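Local structure of cellulase (Clostridium cellulovorans, 6UI3) at residues M209-D214 and N258-K263; N228-I233 and I284-F289. The protein probably hydrolyses internal beta-1,4 links in cellulose and related plant polysaccharides, acting through the glycoside hydrolase family 5 domain of a longer protein. All coordinates share one frame; numbering follows the deposited sequence. Where two conformers were deposited one is given.

Contact 1: M209-D214 and N258-K263; sequences MVVPND and NTFVKK
Val211 lays its CG2 methyl obliquely against the ring of Phe260, touching it along the CD1-CE1 bond, with Val211 CG2 3.9 Å from Phe260 CE1 and 4.2 Å from Phe260 CD1. The valine has CG1 anti to its backbone N (chi1 -177°), which leaves CG2 beside that nitrogen and turned to the aromatic ring. A second, less certain touch comes from Met209, two residues back in the same extended loop: in one of its two deposited conformers the Met209 CG methylene stands 4.2 Å from Phe260 CZ. The ring is thus met by two apolar groups at neighbouring ring atoms, CE1 and CZ, both at a slant, while Val210 between them turns away and gives its backbone N to Asn170 OD1. On the helical side, Phe260 carries its CG anti to the carbonyl carbon (chi1 -59°), a torsion that swings the ring across to the loop. One face of the ring is covered by its own neighbour, Thr259, whose CG2 lies 3.7 Å above the plane over the centre. Lys263 NZ reaches back to Thr259 O (2.8 Å), in the carbonyl plane and on a lone pair, bridging the residues before and after Phe260. Around the pair, Val219 of strand 217-222 touches both Val211 and Phe260, and Val267 of the next strand touches the Phe260 side chain. The contact therefore joins the loop between helix 203-208 and strand 217-222 to the C-terminal end of helix 243-261, over two adjacent strands of the TIM barrel. With 89 Å² buried and carbon meeting carbon throughout, it is consistent with dispersion and partial exclusion of water, with nothing directional between the two segments to fix an exact register.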
loop_
_atom_site.group_PDB
_atom_site.type_symbol
_atom_site.label_atom_id
_atom_site.label_comp_id
_atom_site.label_asym_id
_atom_site.label_seq_id
_atom_site.Cartn_x
_atom_site.Cartn_y
_atom_site.Cartn_z
ATOM N N MET A 209 -4.216 7.507 -16.255
ATOM C CA MET A 209 -3.049 7.842 -15.456
ATOM C C MET A 209 -1.968 8.496 -16.301
ATOM O O MET A 209 -1.645 8.010 -17.379
ATOM C CB MET A 209 -2.486 6.521 -14.920
ATOM C CG MET A 209 -1.279 6.638 -14.053
ATOM S SD MET A 209 -1.728 7.446 -12.501
ATOM C CE MET A 209 -0.204 7.174 -11.589
ATOM N N VAL A 210 -1.382 9.568 -15.793
ATOM C CA VAL A 210 -0.142 10.134 -16.316
ATOM C C VAL A 210 0.876 9.977 -15.195
ATOM O O VAL A 210 0.746 10.599 -14.130
ATOM C CB VAL A 210 -0.295 11.598 -16.741
ATOM C CG1 VAL A 210 1.068 12.178 -17.167
ATOM C CG2 VAL A 210 -1.292 11.710 -17.875
ATOM N N VAL A 211 1.845 9.099 -15.391
ATOM C CA VAL A 211 2.894 8.935 -14.380
ATOM C C VAL A 211 3.752 10.192 -14.387
ATOM O O VAL A 211 4.114 10.662 -15.474
ATOM C CB VAL A 211 3.737 7.695 -14.693
ATOM C CG1 VAL A 211 4.781 7.488 -13.619
ATOM C CG2 VAL A 211 2.847 6.445 -14.804
ATOM N N PRO A 212 4.079 10.783 -13.238
ATOM C CA PRO A 212 4.930 11.977 -13.247
ATOM C C PRO A 212 6.229 11.761 -14.006
ATOM O O PRO A 212 6.753 10.641 -14.086
ATOM C CB PRO A 212 5.192 12.233 -11.760
ATOM C CG PRO A 212 3.972 11.720 -11.080
ATOM C CD PRO A 212 3.597 10.468 -11.877
ATOM N N ASN A 213 6.765 12.864 -14.530
ATOM C CA ASN A 213 8.051 12.870 -15.223
ATOM C C ASN A 213 9.165 12.816 -14.179
ATOM O O ASN A 213 9.827 13.811 -13.860
ATOM C CB ASN A 213 8.173 14.091 -16.116
ATOM C CG ASN A 213 9.423 14.050 -16.952
ATOM O OD1 ASN A 213 10.068 13.014 -17.046
ATOM N ND2 ASN A 213 9.751 15.156 -17.593
ATOM N N ASP A 214 9.371 11.614 -13.637
ATOM C CA ASP A 214 10.365 11.317 -12.606
ATOM C C ASP A 214 10.788 9.879 -12.882
ATOM O O ASP A 214 9.912 9.016 -13.062
ATOM C CB ASP A 214 9.765 11.448 -11.205
ATOM C CG ASP A 214 10.786 11.234 -10.097
ATOM O OD1 ASP A 214 11.230 10.076 -9.875
ATOM O OD2 ASP A 214 11.152 12.244 -9.445
ATOM N N ASN A 258 1.731 -4.405 -19.943
ATOM C CA ASN A 258 1.801 -3.667 -21.202
ATOM C C ASN A 258 1.864 -2.165 -20.964
ATOM O O ASN A 258 2.605 -1.452 -21.644
ATOM C CB ASN A 258 0.574 -3.955 -22.077
ATOM C CG ASN A 258 0.633 -5.285 -22.785
ATOM O OD1 ASN A 258 1.693 -5.881 -22.919
ATOM N ND2 ASN A 258 -0.518 -5.759 -23.236
ATOM N N THR A 259 1.070 -1.658 -20.023
ATOM C CA THR A 259 0.959 -0.214 -19.879
ATOM C C THR A 259 2.173 0.378 -19.184
ATOM O O THR A 259 2.674 1.422 -19.598
ATOM C CB THR A 259 -0.287 0.140 -19.067
ATOM O OG1 THR A 259 -1.464 -0.341 -19.734
ATOM C CG2 THR A 259 -0.401 1.624 -18.865
ATOM N N PHE A 260 2.658 -0.271 -18.126
ATOM C CA PHE A 260 3.694 0.288 -17.264
ATOM C C PHE A 260 5.016 -0.468 -17.350
ATOM O O PHE A 260 6.047 0.114 -17.720
ATOM C CB PHE A 260 3.198 0.318 -15.812
ATOM C CG PHE A 260 1.949 1.134 -15.605
ATOM C CD1 PHE A 260 1.955 2.488 -15.859
ATOM C CD2 PHE A 260 0.782 0.555 -15.118
ATOM C CE1 PHE A 260 0.831 3.252 -15.662
ATOM C CE2 PHE A 260 -0.347 1.326 -14.907
ATOM C CZ PHE A 260 -0.323 2.664 -15.181
ATOM N N VAL A 261 5.014 -1.766 -17.026
ATOM C CA VAL A 261 6.279 -2.474 -16.800
ATOM C C VAL A 261 7.113 -2.533 -18.073
ATOM O O VAL A 261 8.328 -2.289 -18.051
ATOM C CB VAL A 261 6.026 -3.880 -16.217
ATOM C CG1 VAL A 261 7.358 -4.620 -15.978
ATOM C CG2 VAL A 261 5.252 -3.792 -14.912
ATOM N N LYS A 262 6.481 -2.838 -19.205
ATOM C CA LYS A 262 7.193 -2.897 -20.479
ATOM C C LYS A 262 7.713 -1.536 -20.905
ATOM O O LYS A 262 8.602 -1.461 -21.760
ATOM C CB LYS A 262 6.285 -3.494 -21.566
ATOM C CG LYS A 262 6.181 -5.000 -21.454
ATOM C CD LYS A 262 5.112 -5.624 -22.353
ATOM C CE LYS A 262 5.212 -5.211 -23.785
ATOM N NZ LYS A 262 4.234 -6.024 -24.593
ATOM N N LYS A 263 7.175 -0.459 -20.348
ATOM C CA LYS A 263 7.665 0.887 -20.610
ATOM C C LYS A 263 8.677 1.343 -19.565
ATOM O O LYS A 263 9.018 2.534 -19.520
ATOM C CB LYS A 263 6.491 1.865 -20.726
ATOM C CG LYS A 263 5.480 1.443 -21.809
ATOM C CD LYS A 263 4.430 2.513 -22.078
ATOM C CE LYS A 263 3.152 1.937 -22.698
ATOM N NZ LYS A 263 1.901 2.514 -22.073
#

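Contact 2: N228-I233 and I284-F289; sequences NLALNI and INFTKF
Phe286 reaches from helix 280-296 to the short helix 227-230: its CB is directed at that helix, and CG, anti to the backbone N (chi1 172°), carries the ring on toward Leu229 and Ala230. Beyond CG the ring divides its contacts: Phe286 CD2, on one flank, lies 4.1 Å from Leu229 CD2, and Phe286 CZ, at the far end, lies 4.1 Å from Ala230 CB. Both groups come to the ring at a slant, and the leucine and phenylalanine side chains run past one another in opposite senses. All three residues are buried. The short helix ends at Ala230, and Leu231 is the first residue to leave helical angles. Asn232 ND2 gives a hydrogen bond to Asn228 OD1 at 3.0 Å, joining the amides across the end of the helix, the donor above the Asn228 carbonyl plane and the acceptor in the Asn232 amide plane. Lys277 NZ bonds to the backbone carbonyls of the same two asparagines. Phe241 meets the Phe286 ring edge-to-face, and Tyr290, one turn along its own helix, packs with the planes inclined. Ile249 adds an aliphatic side from helix 243-261. In the TIM barrel the ring sits where three helices and the loops beside them meet: helix 280-296 connects strands 267-272 and 301-305, while helices 227-230 and 243-261 follow strand 217-222.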
loop_
_atom_site.group_PDB
_atom_site.type_symbol
_atom_site.label_atom_id
_atom_site.label_comp_id
_atom_site.label_asym_id
_atom_site.label_seq_id
_atom_site.Cartn_x
_atom_site.Cartn_y
_atom_site.Cartn_z
ATOM N N ASN A 228 -16.134 -10.065 -6.500
ATOM C CA ASN A 228 -17.186 -10.832 -5.832
ATOM C C ASN A 228 -16.636 -12.011 -5.050
ATOM O O ASN A 228 -17.211 -12.387 -4.024
ATOM C CB ASN A 228 -18.249 -11.275 -6.833
ATOM C CG ASN A 228 -19.164 -10.151 -7.239
ATOM O OD1 ASN A 228 -19.377 -9.195 -6.493
ATOM N ND2 ASN A 228 -19.742 -10.273 -8.424
ATOM N N LEU A 229 -15.530 -12.594 -5.507
ATOM C CA LEU A 229 -14.861 -13.663 -4.777
ATOM C C LEU A 229 -13.945 -13.111 -3.692
ATOM O O LEU A 229 -13.953 -13.593 -2.553
ATOM C CB LEU A 229 -14.042 -14.500 -5.764
ATOM C CG LEU A 229 -13.160 -15.574 -5.131
ATOM C CD1 LEU A 229 -13.976 -16.662 -4.445
ATOM C CD2 LEU A 229 -12.210 -16.193 -6.169
ATOM N N ALA A 230 -13.133 -12.114 -4.031
ATOM C CA ALA A 230 -12.028 -11.727 -3.169
ATOM C C ALA A 230 -12.419 -10.820 -2.017
ATOM O O ALA A 230 -11.789 -10.882 -0.953
ATOM C CB ALA A 230 -10.909 -11.040 -3.963
ATOM N N LEU A 231 -13.395 -9.939 -2.201
ATOM C CA LEU A 231 -13.661 -8.909 -1.211
ATOM C C LEU A 231 -15.127 -8.705 -0.867
ATOM O O LEU A 231 -15.404 -8.177 0.211
ATOM C CB LEU A 231 -13.047 -7.571 -1.650
ATOM C CG LEU A 231 -12.964 -6.425 -0.639
ATOM C CD1 LEU A 231 -12.256 -6.876 0.613
ATOM C CD2 LEU A 231 -12.248 -5.238 -1.266
ATOM N N ASN A 232 -16.063 -9.096 -1.717
ATOM C CA ASN A 232 -17.479 -8.963 -1.384
ATOM C C ASN A 232 -17.816 -9.955 -0.283
ATOM O O ASN A 232 -17.691 -11.165 -0.473
ATOM C CB ASN A 232 -18.280 -9.279 -2.639
ATOM C CG ASN A 232 -19.745 -8.962 -2.520
ATOM O OD1 ASN A 232 -20.301 -8.838 -1.435
ATOM N ND2 ASN A 232 -20.398 -8.881 -3.674
ATOM N N ILE A 233 -18.270 -9.455 0.868
ATOM C CA ILE A 233 -18.537 -10.286 2.032
ATOM C C ILE A 233 -20.004 -10.668 2.173
ATOM O O ILE A 233 -20.360 -11.354 3.140
ATOM C CB ILE A 233 -18.029 -9.634 3.338
ATOM C CG1 ILE A 233 -18.695 -8.283 3.600
ATOM C CG2 ILE A 233 -16.516 -9.462 3.292
ATOM C CD1 ILE A 233 -18.433 -7.706 5.010
ATOM N N ILE A 284 -6.118 -20.711 -0.824
ATOM C CA ILE A 284 -4.755 -21.155 -1.136
ATOM C C ILE A 284 -4.514 -21.077 -2.635
ATOM O O ILE A 284 -3.518 -20.508 -3.101
ATOM C CB ILE A 284 -4.521 -22.587 -0.613
ATOM C CG1 ILE A 284 -4.537 -22.612 0.920
ATOM C CG2 ILE A 284 -3.202 -23.143 -1.139
ATOM C CD1 ILE A 284 -4.627 -24.020 1.508
ATOM N N ASN A 285 -5.439 -21.647 -3.410
ATOM C CA ASN A 285 -5.280 -21.671 -4.860
ATOM C C ASN A 285 -5.280 -20.267 -5.437
ATOM O O ASN A 285 -4.463 -19.936 -6.303
ATOM C CB ASN A 285 -6.408 -22.476 -5.511
ATOM C CG ASN A 285 -6.412 -23.933 -5.114
ATOM O OD1 ASN A 285 -5.412 -24.473 -4.630
ATOM N ND2 ASN A 285 -7.541 -24.586 -5.346
ATOM N N PHE A 286 -6.179 -19.417 -4.946
ATOM C CA PHE A 286 -6.201 -18.020 -5.355
ATOM C C PHE A 286 -4.869 -17.340 -5.094
ATOM O O PHE A 286 -4.324 -16.649 -5.965
ATOM C CB PHE A 286 -7.317 -17.302 -4.588
ATOM C CG PHE A 286 -7.344 -15.795 -4.768
ATOM C CD1 PHE A 286 -6.545 -14.957 -4.007
ATOM C CD2 PHE A 286 -8.213 -15.203 -5.670
ATOM C CE1 PHE A 286 -6.609 -13.563 -4.177
ATOM C CE2 PHE A 286 -8.269 -13.811 -5.822
ATOM C CZ PHE A 286 -7.473 -13.015 -5.087
ATOM N N THR A 287 -4.350 -17.495 -3.880
ATOM C CA THR A 287 -3.165 -16.755 -3.459
ATOM C C THR A 287 -1.942 -17.216 -4.231
ATOM O O THR A 287 -1.143 -16.390 -4.698
ATOM C CB THR A 287 -2.986 -16.892 -1.947
ATOM O OG1 THR A 287 -4.127 -16.346 -1.276
ATOM C CG2 THR A 287 -1.751 -16.176 -1.464
ATOM N N LYS A 288 -1.805 -18.523 -4.418
ATOM C CA LYS A 288 -0.711 -19.054 -5.225
ATOM C C LYS A 288 -0.782 -18.514 -6.650
ATOM O O LYS A 288 0.206 -18.018 -7.199
ATOM C CB LYS A 288 -0.792 -20.584 -5.218
ATOM C CG LYS A 288 0.135 -21.285 -6.194
ATOM C CD LYS A 288 1.579 -21.135 -5.794
ATOM C CE LYS A 288 2.516 -21.704 -6.860
ATOM N NZ LYS A 288 2.315 -23.150 -7.127
ATOM N N PHE A 289 -1.964 -18.608 -7.267
ATOM C CA PHE A 289 -2.124 -18.137 -8.638
ATOM C C PHE A 289 -1.829 -16.649 -8.742
ATOM O O PHE A 289 -1.139 -16.196 -9.663
ATOM C CB PHE A 289 -3.548 -18.414 -9.136
ATOM C CG PHE A 289 -3.751 -18.025 -10.558
ATOM C CD1 PHE A 289 -3.486 -18.918 -11.569
ATOM C CD2 PHE A 289 -4.143 -16.750 -10.898
ATOM C CE1 PHE A 289 -3.630 -18.553 -12.900
ATOM C CE2 PHE A 289 -4.311 -16.386 -12.219
ATOM C CZ PHE A 289 -4.046 -17.274 -13.211
#

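In the fold
In both contacts a phenylalanine on a helix is met obliquely by two apolar side chains, and almost the same area is buried. Their settings differ. Contact 1 is partly buried, with both flanking residues partly exposed, and its ring rests near barrel strands; in contact 2 all three touching residues are buried and the ring packs with Phe241 from a loop and Tyr290 of its own helix. Helix 243-261 connects the two places: its C-terminal end supplies the phenylalanine of contact 1, while Ile249, farther back, packs on that of contact 2. The contacts do not touch, with centres about 27 Å and nearest atoms about 15 Å apart, and their segments alternate along the chain.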